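Long-range contacts in 5-Carboxyvanillate Decarboxylase (PDB 4QRN), which probably removes a carboxyl group from 5-carboxyvanillate, using a manganese site of the amidohydrolase type: residues Arg80-Leu88 and Met335-Ala343; Ile49-Ile57 and Met66-Gln75. All blocks are in the same frame, centred on the assembly; numbering follows the deposited sequence.

Contact 1 of 2, residues Arg80-Leu88 and Met335-Ala343; sequences RATQILERL and MDYPYQYVA. With MN (manganese (II) ion), chain E; 1DF (4-hydroxy-3-methoxy-5-nitrobenzoic acid), chain F.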
loop_
_atom_site.group_PDB
_atom_site.type_symbol
_atom_site.label_atom_id
_atom_site.label_comp_id
_atom_site.label_asym_id
_atom_site.label_seq_id
_atom_site.Cartn_x
_atom_site.Cartn_y
_atom_site.Cartn_z
ATOM N N ARG A 80 24.624 -8.535 5.087
ATOM C CA ARG A 80 23.800 -7.364 5.283
ATOM C C ARG A 80 23.395 -7.200 6.755
ATOM O O ARG A 80 23.512 -6.096 7.314
ATOM C CB ARG A 80 22.569 -7.401 4.384
ATOM C CG ARG A 80 21.622 -6.231 4.617
ATOM C CD ARG A 80 20.516 -6.159 3.547
ATOM N NE ARG A 80 19.714 -4.964 3.781
ATOM C CZ ARG A 80 18.694 -4.887 4.635
ATOM N NH1 ARG A 80 18.212 -5.967 5.232
ATOM N NH2 ARG A 80 18.162 -3.696 4.882
ATOM N N ALA A 81 22.922 -8.266 7.399
ATOM C CA ALA A 81 22.454 -8.120 8.783
ATOM C C ALA A 81 23.599 -7.783 9.717
ATOM O O ALA A 81 23.466 -6.951 10.620
ATOM C CB ALA A 81 21.788 -9.377 9.256
ATOM N N THR A 82 24.725 -8.464 9.565
ATOM C CA THR A 82 25.799 -8.257 10.516
ATOM C C THR A 82 26.354 -6.846 10.417
ATOM O O THR A 82 26.681 -6.243 11.439
ATOM C CB THR A 82 26.931 -9.318 10.373
ATOM O OG1 THR A 82 27.424 -9.301 9.037
ATOM C CG2 THR A 82 26.427 -10.723 10.712
ATOM N N GLN A 83 26.474 -6.308 9.210
ATOM C CA GLN A 83 26.942 -4.934 9.063
ATOM C C GLN A 83 25.935 -3.923 9.599
ATOM O O GLN A 83 26.320 -2.910 10.188
ATOM C CB GLN A 83 27.229 -4.654 7.595
ATOM C CG GLN A 83 28.514 -5.247 7.082
ATOM C CD GLN A 83 29.730 -4.731 7.835
ATOM O OE1 GLN A 83 29.999 -3.528 7.850
ATOM N NE2 GLN A 83 30.466 -5.638 8.470
ATOM N N ILE A 84 24.648 -4.170 9.386
ATOM C CA ILE A 84 23.631 -3.305 9.950
ATOM C C ILE A 84 23.719 -3.264 11.466
ATOM O O ILE A 84 23.637 -2.181 12.074
ATOM C CB ILE A 84 22.236 -3.741 9.451
ATOM C CG1 ILE A 84 22.053 -3.223 8.012
ATOM C CG2 ILE A 84 21.108 -3.305 10.404
ATOM C CD1 ILE A 84 20.859 -3.806 7.274
ATOM N N LEU A 85 23.852 -4.421 12.108
ATOM C CA LEU A 85 23.847 -4.425 13.564
ATOM C C LEU A 85 25.045 -3.631 14.083
ATOM O O LEU A 85 24.911 -2.851 15.035
ATOM C CB LEU A 85 23.846 -5.870 14.064
ATOM C CG LEU A 85 23.767 -6.068 15.568
ATOM C CD1 LEU A 85 22.487 -5.477 16.112
ATOM C CD2 LEU A 85 23.907 -7.570 15.896
ATOM N N GLU A 86 26.213 -3.828 13.477
ATOM C CA GLU A 86 27.379 -3.064 13.882
ATOM C C GLU A 86 27.161 -1.559 13.745
ATOM O O GLU A 86 27.473 -0.761 14.639
ATOM C CB GLU A 86 28.581 -3.475 13.033
ATOM C CG GLU A 86 29.134 -4.828 13.372
ATOM C CD GLU A 86 30.356 -5.195 12.534
ATOM O OE1 GLU A 86 30.957 -4.297 11.887
ATOM O OE2 GLU A 86 30.729 -6.393 12.537
ATOM N N ARG A 87 26.633 -1.149 12.605
ATOM C CA ARG A 87 26.420 0.277 12.369
ATOM C C ARG A 87 25.350 0.844 13.303
ATOM O O ARG A 87 25.507 1.978 13.786
ATOM C CB ARG A 87 26.071 0.544 10.898
ATOM C CG ARG A 87 27.291 0.422 9.991
ATOM C CD ARG A 87 26.907 0.551 8.549
ATOM N NE ARG A 87 28.099 0.680 7.727
ATOM C CZ ARG A 87 28.283 0.102 6.553
ATOM N NH1 ARG A 87 27.341 -0.661 6.017
ATOM N NH2 ARG A 87 29.432 0.311 5.921
ATOM N N LEU A 88 24.270 0.107 13.534
ATOM C CA LEU A 88 23.232 0.606 14.439
ATOM C C LEU A 88 23.791 0.976 15.790
ATOM O O LEU A 88 23.378 1.963 16.405
ATOM C CB LEU A 88 22.164 -0.469 14.663
ATOM C CG LEU A 88 21.142 -0.657 13.540
ATOM C CD1 LEU A 88 20.335 -1.932 13.826
ATOM C CD2 LEU A 88 20.209 0.548 13.437
ATOM N N MET A 335 17.984 9.028 4.250
ATOM C CA MET A 335 18.774 7.892 3.798
ATOM C C MET A 335 18.265 6.527 4.327
ATOM O O MET A 335 18.366 5.527 3.626
ATOM C CB MET A 335 20.238 8.108 4.188
ATOM C CG MET A 335 21.132 6.939 3.859
ATOM S SD MET A 335 22.860 7.212 4.250
ATOM C CE MET A 335 23.440 8.030 2.770
ATOM N N ASP A 336 17.774 6.480 5.571
ATOM C CA ASP A 336 17.444 5.207 6.226
ATOM C C ASP A 336 18.744 4.451 6.548
ATOM O O ASP A 336 18.773 3.217 6.551
ATOM C CB ASP A 336 16.436 4.354 5.399
ATOM C CG ASP A 336 15.210 3.883 6.215
ATOM O OD1 ASP A 336 15.294 3.791 7.479
ATOM O OD2 ASP A 336 14.174 3.596 5.555
ATOM N N TYR A 337 19.802 5.180 6.898
ATOM C CA TYR A 337 21.012 4.521 7.391
ATOM C C TYR A 337 20.673 3.782 8.692
ATOM O O TYR A 337 19.978 4.339 9.534
ATOM C CB TYR A 337 22.049 5.574 7.676
ATOM C CG TYR A 337 23.343 5.058 8.259
ATOM C CD1 TYR A 337 23.526 4.948 9.643
ATOM C CD2 TYR A 337 24.406 4.709 7.426
ATOM C CE1 TYR A 337 24.732 4.533 10.184
ATOM C CE2 TYR A 337 25.632 4.274 7.964
ATOM C CZ TYR A 337 25.782 4.201 9.345
ATOM O OH TYR A 337 26.982 3.815 9.918
ATOM N N PRO A 338 21.187 2.560 8.911
ATOM C CA PRO A 338 22.112 1.800 8.062
ATOM C C PRO A 338 21.409 0.739 7.227
ATOM O O PRO A 338 22.092 -0.060 6.575
ATOM C CB PRO A 338 23.040 1.163 9.099
ATOM C CG PRO A 338 22.109 0.808 10.230
ATOM C CD PRO A 338 21.113 1.975 10.271
ATOM N N TYR A 339 20.079 0.702 7.278
ATOM C CA TYR A 339 19.326 -0.283 6.522
ATOM C C TYR A 339 19.465 -0.125 5.017
ATOM O O TYR A 339 19.336 -1.096 4.267
ATOM C CB TYR A 339 17.847 -0.246 6.931
ATOM C CG TYR A 339 17.684 -0.572 8.407
ATOM C CD1 TYR A 339 17.791 -1.882 8.860
ATOM C CD2 TYR A 339 17.427 0.422 9.350
ATOM C CE1 TYR A 339 17.682 -2.199 10.203
ATOM C CE2 TYR A 339 17.324 0.125 10.714
ATOM C CZ TYR A 339 17.427 -1.196 11.116
ATOM O OH TYR A 339 17.311 -1.533 12.432
ATOM N N GLN A 340 19.696 1.105 4.570
ATOM C CA GLN A 340 19.824 1.401 3.160
ATOM C C GLN A 340 20.913 2.461 2.961
ATOM O O GLN A 340 20.635 3.618 2.637
ATOM C CB GLN A 340 18.473 1.817 2.586
ATOM C CG GLN A 340 18.443 1.797 1.070
ATOM C CD GLN A 340 17.036 1.623 0.523
ATOM O OE1 GLN A 340 16.120 1.184 1.228
ATOM N NE2 GLN A 340 16.855 1.996 -0.744
ATOM N N TYR A 341 22.158 2.047 3.180
ATOM C CA TYR A 341 23.325 2.926 3.122
ATOM C C TYR A 341 23.995 2.731 1.774
ATOM O O TYR A 341 24.759 1.792 1.594
ATOM C CB TYR A 341 24.279 2.542 4.263
ATOM C CG TYR A 341 25.591 3.289 4.278
ATOM C CD1 TYR A 341 25.637 4.681 4.239
ATOM C CD2 TYR A 341 26.794 2.604 4.361
ATOM C CE1 TYR A 341 26.833 5.377 4.274
ATOM C CE2 TYR A 341 28.004 3.280 4.389
ATOM C CZ TYR A 341 28.024 4.664 4.340
ATOM O OH TYR A 341 29.219 5.343 4.352
ATOM N N VAL A 342 23.678 3.593 0.817
ATOM C CA VAL A 342 24.074 3.360 -0.573
ATOM C C VAL A 342 24.586 4.648 -1.184
ATOM O O VAL A 342 23.825 5.555 -1.501
ATOM C CB VAL A 342 22.889 2.829 -1.422
ATOM C CG1 VAL A 342 23.393 2.421 -2.794
ATOM C CG2 VAL A 342 22.142 1.682 -0.703
ATOM N N ALA A 343 25.905 4.743 -1.345
ATOM C CA ALA A 343 26.494 5.957 -1.910
ATOM C C ALA A 343 25.869 6.287 -3.268
ATOM O O ALA A 343 25.642 7.468 -3.587
ATOM C CB ALA A 343 28.019 5.801 -2.020
HETATM MN MN MN E . 13.788 3.512 8.922
HETATM C C1 1DF F . 14.483 -1.952 7.850
HETATM C CO1 1DF F . 14.147 -0.840 7.131
HETATM C CO2 1DF F . 14.406 -1.909 9.260
HETATM C CM1 1DF F . 13.832 0.337 7.890
HETATM C CM2 1DF F . 14.237 -0.719 9.938
HETATM O OM 1DF F . 14.204 -0.615 11.300
HETATM C CZ 1DF F . 14.066 0.477 9.255
HETATM C CC 1DF F . 14.853 -3.231 7.195
HETATM C CV 1DF F . 14.101 -1.829 12.044
HETATM O O1 1DF F . 15.419 -3.171 6.026
HETATM O O2 1DF F . 14.630 -4.290 7.792
HETATM O O3 1DF F . 14.073 1.632 9.854
HETATM N N 1DF F . 13.008 1.350 7.144
HETATM O O11 1DF F . 12.553 2.323 7.675
HETATM O O22 1DF F . 12.670 1.058 5.963
HETATM O O HOH W 1 21.082 -2.816 2.454
HETATM O O HOH W 2 27.565 3.556 12.611
HETATM O O HOH W 3 24.699 -1.258 6.718
HETATM O O HOH W 4 15.171 4.637 10.195
#
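The carbonyl O of Y339 is gripped twice: R80 NH2 donates to it at 2.9 Å, in the carbonyl plane and on a lone pair (N-H...O 158°), and a water held by R80 NE donates to it as well. The R80 chain is extended from CG to NE, with CG anti to the backbone N (chi1 176°), which carries NH2 on to carboxylate O1 of the inhibitor at 3.0 Å; Y73 is the partner of NH1. The Y339 ring lies with one face against the inhibitor, whose CM2 sits 3.3 Å from Y339 CE2, and is touched obliquely by I84 CG2, 3.6 Å from Y339 CE1. With an alanine in place of Y339, the inhibitor ring would probably lose its flat support, and the T112 hydroxyl its phenol partner. P338, which follows a cis peptide, meets the helix with CB against R87 CB (3.6 Å) and CD against L88 CD2 (3.6 Å). One face of the R87 guanidinium rests on the Y341 ring edge, the planes 66° apart; its NE forms a salt bridge with D98, which also bonds Y337 OH. D336, which follows the last barrel strand, binds manganese through OD1 at 2.1 Å beside E41 and H210, an aspartate position typical of amidohydrolase metal sites.

Contact 2 of 2, residues Ile49-Ile57 and Met66-Gln75; sequences IIDVYLRMI and MVSLWGFYAQ. With 1DF (4-hydroxy-3-methoxy-5-nitrobenzoic acid), chain F.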
loop_
_atom_site.group_PDB
_atom_site.type_symbol
_atom_site.label_atom_id
_atom_site.label_comp_id
_atom_site.label_asym_id
_atom_site.label_seq_id
_atom_site.Cartn_x
_atom_site.Cartn_y
_atom_site.Cartn_z
ATOM N N ILE A 49 18.727 -2.889 24.661
ATOM C CA ILE A 49 17.383 -3.083 24.129
ATOM C C ILE A 49 17.365 -4.276 23.168
ATOM O O ILE A 49 16.445 -5.075 23.211
ATOM C CB ILE A 49 16.828 -1.786 23.511
ATOM C CG1 ILE A 49 16.497 -0.796 24.643
ATOM C CG2 ILE A 49 15.555 -2.076 22.674
ATOM C CD1 ILE A 49 16.146 0.592 24.176
ATOM N N ILE A 50 18.377 -4.419 22.311
ATOM C CA ILE A 50 18.439 -5.612 21.462
ATOM C C ILE A 50 18.473 -6.883 22.332
ATOM O O ILE A 50 17.839 -7.880 21.997
ATOM C CB ILE A 50 19.621 -5.576 20.452
ATOM C CG1 ILE A 50 19.602 -4.288 19.596
ATOM C CG2 ILE A 50 19.601 -6.814 19.542
ATOM C CD1 ILE A 50 18.287 -4.011 18.881
ATOM N N ASP A 51 19.196 -6.838 23.454
ATOM C CA ASP A 51 19.219 -7.993 24.350
ATOM C C ASP A 51 17.829 -8.297 24.917
ATOM O O ASP A 51 17.492 -9.463 25.118
ATOM C CB ASP A 51 20.195 -7.756 25.498
ATOM C CG ASP A 51 21.639 -7.841 25.073
ATOM O OD1 ASP A 51 21.923 -8.310 23.954
ATOM O OD2 ASP A 51 22.491 -7.425 25.883
ATOM N N VAL A 52 17.008 -7.272 25.172
ATOM C CA VAL A 52 15.627 -7.534 25.592
ATOM C C VAL A 52 14.852 -8.224 24.470
ATOM O O VAL A 52 14.099 -9.176 24.741
ATOM C CB VAL A 52 14.880 -6.253 26.024
ATOM C CG1 VAL A 52 13.398 -6.554 26.279
ATOM C CG2 VAL A 52 15.544 -5.664 27.262
ATOM N N TYR A 53 15.036 -7.799 23.220
ATOM C CA TYR A 53 14.358 -8.501 22.139
ATOM C C TYR A 53 14.755 -9.969 22.116
ATOM O O TYR A 53 13.915 -10.856 21.948
ATOM C CB TYR A 53 14.710 -7.883 20.794
ATOM C CG TYR A 53 14.336 -6.419 20.595
ATOM C CD1 TYR A 53 13.391 -5.764 21.403
ATOM C CD2 TYR A 53 14.945 -5.700 19.585
ATOM C CE1 TYR A 53 13.060 -4.432 21.188
ATOM C CE2 TYR A 53 14.622 -4.378 19.349
ATOM C CZ TYR A 53 13.693 -3.754 20.144
ATOM O OH TYR A 53 13.398 -2.435 19.877
ATOM N N LEU A 54 16.047 -10.250 22.272
ATOM C CA LEU A 54 16.495 -11.643 22.277
ATOM C C LEU A 54 15.879 -12.423 23.444
ATOM O O LEU A 54 15.496 -13.582 23.292
ATOM C CB LEU A 54 18.024 -11.711 22.321
ATOM C CG LEU A 54 18.718 -11.307 21.011
ATOM C CD1 LEU A 54 20.223 -11.155 21.216
ATOM C CD2 LEU A 54 18.439 -12.288 19.870
ATOM N N ARG A 55 15.779 -11.786 24.601
ATOM C CA ARG A 55 15.146 -12.417 25.756
ATOM C C ARG A 55 13.688 -12.759 25.459
ATOM O O ARG A 55 13.217 -13.851 25.810
ATOM C CB ARG A 55 15.244 -11.474 26.960
ATOM C CG ARG A 55 14.753 -12.072 28.266
ATOM C CD ARG A 55 14.672 -10.991 29.322
ATOM N NE ARG A 55 13.463 -10.186 29.178
ATOM C CZ ARG A 55 13.370 -8.900 29.493
ATOM N NH1 ARG A 55 14.428 -8.210 29.895
ATOM N NH2 ARG A 55 12.210 -8.272 29.380
ATOM N N MET A 56 12.967 -11.834 24.826
ATOM C CA MET A 56 11.559 -12.043 24.505
ATOM C C MET A 56 11.390 -13.132 23.461
ATOM O O MET A 56 10.428 -13.915 23.510
ATOM C CB MET A 56 10.949 -10.731 23.985
ATOM C CG MET A 56 10.860 -9.677 25.075
ATOM S SD MET A 56 10.215 -8.085 24.491
ATOM C CE MET A 56 8.576 -8.517 23.932
ATOM N N ILE A 57 12.324 -13.212 22.520
ATOM C CA ILE A 57 12.285 -14.289 21.542
ATOM C C ILE A 57 12.509 -15.637 22.248
ATOM O O ILE A 57 11.772 -16.608 22.018
ATOM C CB ILE A 57 13.283 -14.045 20.409
ATOM C CG1 ILE A 57 12.847 -12.807 19.599
ATOM C CG2 ILE A 57 13.402 -15.281 19.509
ATOM C CD1 ILE A 57 13.926 -12.291 18.658
ATOM N N MET A 66 8.533 -9.345 15.901
ATOM C CA MET A 66 9.822 -9.227 16.561
ATOM C C MET A 66 10.668 -10.460 16.245
ATOM O O MET A 66 11.877 -10.339 16.001
ATOM C CB MET A 66 9.653 -9.043 18.073
ATOM C CG MET A 66 10.979 -9.015 18.809
ATOM S SD MET A 66 10.836 -8.731 20.575
ATOM C CE MET A 66 10.248 -7.050 20.592
ATOM N N VAL A 67 10.066 -11.652 16.305
ATOM C CA VAL A 67 10.808 -12.847 15.938
ATOM C C VAL A 67 11.368 -12.698 14.528
ATOM O O VAL A 67 12.531 -13.014 14.273
ATOM C CB VAL A 67 9.936 -14.117 16.074
ATOM C CG1 VAL A 67 10.663 -15.349 15.516
ATOM C CG2 VAL A 67 9.515 -14.330 17.542
ATOM N N SER A 68 10.530 -12.248 13.602
ATOM C CA SER A 68 10.969 -12.131 12.211
ATOM C C SER A 68 12.057 -11.074 12.037
ATOM O O SER A 68 13.097 -11.335 11.449
ATOM C CB SER A 68 9.767 -11.792 11.360
ATOM O OG SER A 68 10.168 -11.622 10.016
ATOM N N LEU A 69 11.812 -9.874 12.537
ATOM C CA LEU A 69 12.692 -8.743 12.275
ATOM C C LEU A 69 13.981 -8.824 13.092
ATOM O O LEU A 69 15.085 -8.716 12.539
ATOM C CB LEU A 69 11.938 -7.447 12.623
ATOM C CG LEU A 69 12.670 -6.128 12.402
ATOM C CD1 LEU A 69 12.950 -5.924 10.924
ATOM C CD2 LEU A 69 11.844 -4.985 12.966
ATOM N N TRP A 70 13.836 -9.006 14.406
ATOM C CA TRP A 70 14.987 -8.970 15.295
ATOM C C TRP A 70 15.643 -10.339 15.448
ATOM O O TRP A 70 16.833 -10.404 15.694
ATOM C CB TRP A 70 14.649 -8.261 16.630
ATOM C CG TRP A 70 14.647 -6.787 16.334
ATOM C CD1 TRP A 70 13.570 -5.956 16.179
ATOM C CD2 TRP A 70 15.794 -6.027 15.984
ATOM N NE1 TRP A 70 13.985 -4.703 15.773
ATOM C CE2 TRP A 70 15.347 -4.730 15.640
ATOM C CE3 TRP A 70 17.162 -6.316 15.916
ATOM C CZ2 TRP A 70 16.206 -3.742 15.219
ATOM C CZ3 TRP A 70 18.019 -5.302 15.514
ATOM C CH2 TRP A 70 17.529 -4.043 15.181
ATOM N N GLY A 71 14.907 -11.431 15.245
ATOM C CA GLY A 71 15.574 -12.715 15.080
ATOM C C GLY A 71 16.551 -12.625 13.909
ATOM O O GLY A 71 17.683 -13.127 13.947
ATOM N N PHE A 72 16.135 -11.946 12.846
ATOM C CA PHE A 72 17.012 -11.754 11.682
ATOM C C PHE A 72 18.195 -10.836 11.999
ATOM O O PHE A 72 19.351 -11.253 11.900
ATOM C CB PHE A 72 16.219 -11.228 10.469
ATOM C CG PHE A 72 17.070 -10.976 9.246
ATOM C CD1 PHE A 72 17.587 -12.047 8.521
ATOM C CD2 PHE A 72 17.375 -9.684 8.831
ATOM C CE1 PHE A 72 18.371 -11.819 7.388
ATOM C CE2 PHE A 72 18.162 -9.455 7.712
ATOM C CZ PHE A 72 18.664 -10.528 6.990
ATOM N N TYR A 73 17.951 -9.593 12.397
ATOM C CA TYR A 73 19.093 -8.692 12.533
ATOM C C TYR A 73 20.024 -9.084 13.660
ATOM O O TYR A 73 21.237 -8.888 13.543
ATOM C CB TYR A 73 18.666 -7.207 12.653
ATOM C CG TYR A 73 18.186 -6.695 11.324
ATOM C CD1 TYR A 73 19.062 -6.608 10.242
ATOM C CD2 TYR A 73 16.863 -6.343 11.129
ATOM C CE1 TYR A 73 18.608 -6.209 8.998
ATOM C CE2 TYR A 73 16.412 -5.943 9.887
ATOM C CZ TYR A 73 17.278 -5.883 8.834
ATOM O OH TYR A 73 16.834 -5.517 7.591
ATOM N N ALA A 74 19.498 -9.629 14.744
ATOM C CA ALA A 74 20.361 -9.924 15.872
ATOM C C ALA A 74 21.107 -11.248 15.724
ATOM O O ALA A 74 22.103 -11.448 16.411
ATOM C CB ALA A 74 19.551 -9.912 17.163
ATOM N N GLN A 75 20.660 -12.138 14.832
ATOM C CA GLN A 75 21.256 -13.483 14.723
ATOM C C GLN A 75 21.648 -13.945 13.311
ATOM O O GLN A 75 22.361 -14.928 13.169
ATOM C CB GLN A 75 20.314 -14.516 15.329
ATOM C CG GLN A 75 19.874 -14.164 16.741
ATOM C CD GLN A 75 18.923 -15.186 17.324
ATOM O OE1 GLN A 75 19.157 -15.715 18.407
ATOM N NE2 GLN A 75 17.838 -15.464 16.610
HETATM C C1 1DF F . 14.483 -1.952 7.850
HETATM C CO1 1DF F . 14.147 -0.840 7.131
HETATM C CO2 1DF F . 14.406 -1.909 9.260
HETATM C CM1 1DF F . 13.832 0.337 7.890
HETATM C CM2 1DF F . 14.237 -0.719 9.938
HETATM O OM 1DF F . 14.204 -0.615 11.300
HETATM C CZ 1DF F . 14.066 0.477 9.255
HETATM C CC 1DF F . 14.853 -3.231 7.195
HETATM C CV 1DF F . 14.101 -1.829 12.044
HETATM O O1 1DF F . 15.419 -3.171 6.026
HETATM O O2 1DF F . 14.630 -4.290 7.792
HETATM O O3 1DF F . 14.073 1.632 9.854
HETATM N N 1DF F . 13.008 1.350 7.144
HETATM O O11 1DF F . 12.553 2.323 7.675
HETATM O O22 1DF F . 12.670 1.058 5.963
#
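W70 receives two side chains of helix 49-57 on the same face of its indole. Y53 CD2 comes to 3.4 Å from W70 CG, and the Y53 ring lies obliquely over the five-membered ring, centroids 4.5 Å apart and planes at 42°. Beside it I50 CD1 makes a CH-pi contact, 3.8 Å from the centroid of the six-membered ring of W70. Y53 is also met by M66: its CE touches Y53 CD1 at 3.5 Å, and its sulfur approaches the ring obliquely in a Met-aromatic contact. With chi1 at 176°, M66 CG points directly away from its own N, and the chain runs across to helix 49-57, where M66 SD packs 4.0 Å from M56 CB. Further along, I57 CD1 reaches the backbone of the opposing helix, 3.7 Å from G71 N, and L54 CD2 packs on the A74 methyl and the Q75 side chain. No hydrogen bond joins the two segments; the side-chain contacts are mainly apolar and aromatic. The axes of segments 49-57 and 66-75 pass 9.9 Å apart at a signed crossing angle of -122°. These successive helices, joined by a short connection, follow the first strand of the distorted (beta/alpha)8 barrel and precede helix 79-89. In the next shell, polar ends fix the two rings: W70 NE1 bonds to the carbonyl of S113 and Y53 OH to that of G115, while P114, lying between those two, packs on both side chains. On another side of helix 66-75, L69 lines the inhibitor pocket, and Y73 OH donates to carboxylate O2 of the inhibitor over a short 2.5 Å. Beyond them, Y288 of the second subunit packs on S68.

In the fold
Contact 2 closes before contact 1 opens along the chain, and their centres lie about 17 Å apart, yet they touch, in part where helix 64-75 meets helix 79-89, the next helix in the chain. R80 NH1 is 2.8 Å from Y73 OH, a probable hydrogen bond, and I84 CD1 packs 3.7 Å from Y73 CE1. A second junction gathers on the indole: Y339 OH is 3.7 Å from W70 CZ2, and L88 CD1 is 3.8 Å from W70 CH2. Contact 1 also holds a metal ligand, whereas the W70 side chain stays about 10 Å from manganese. The inhibitor is held from both contacts and by R274 of the second subunit.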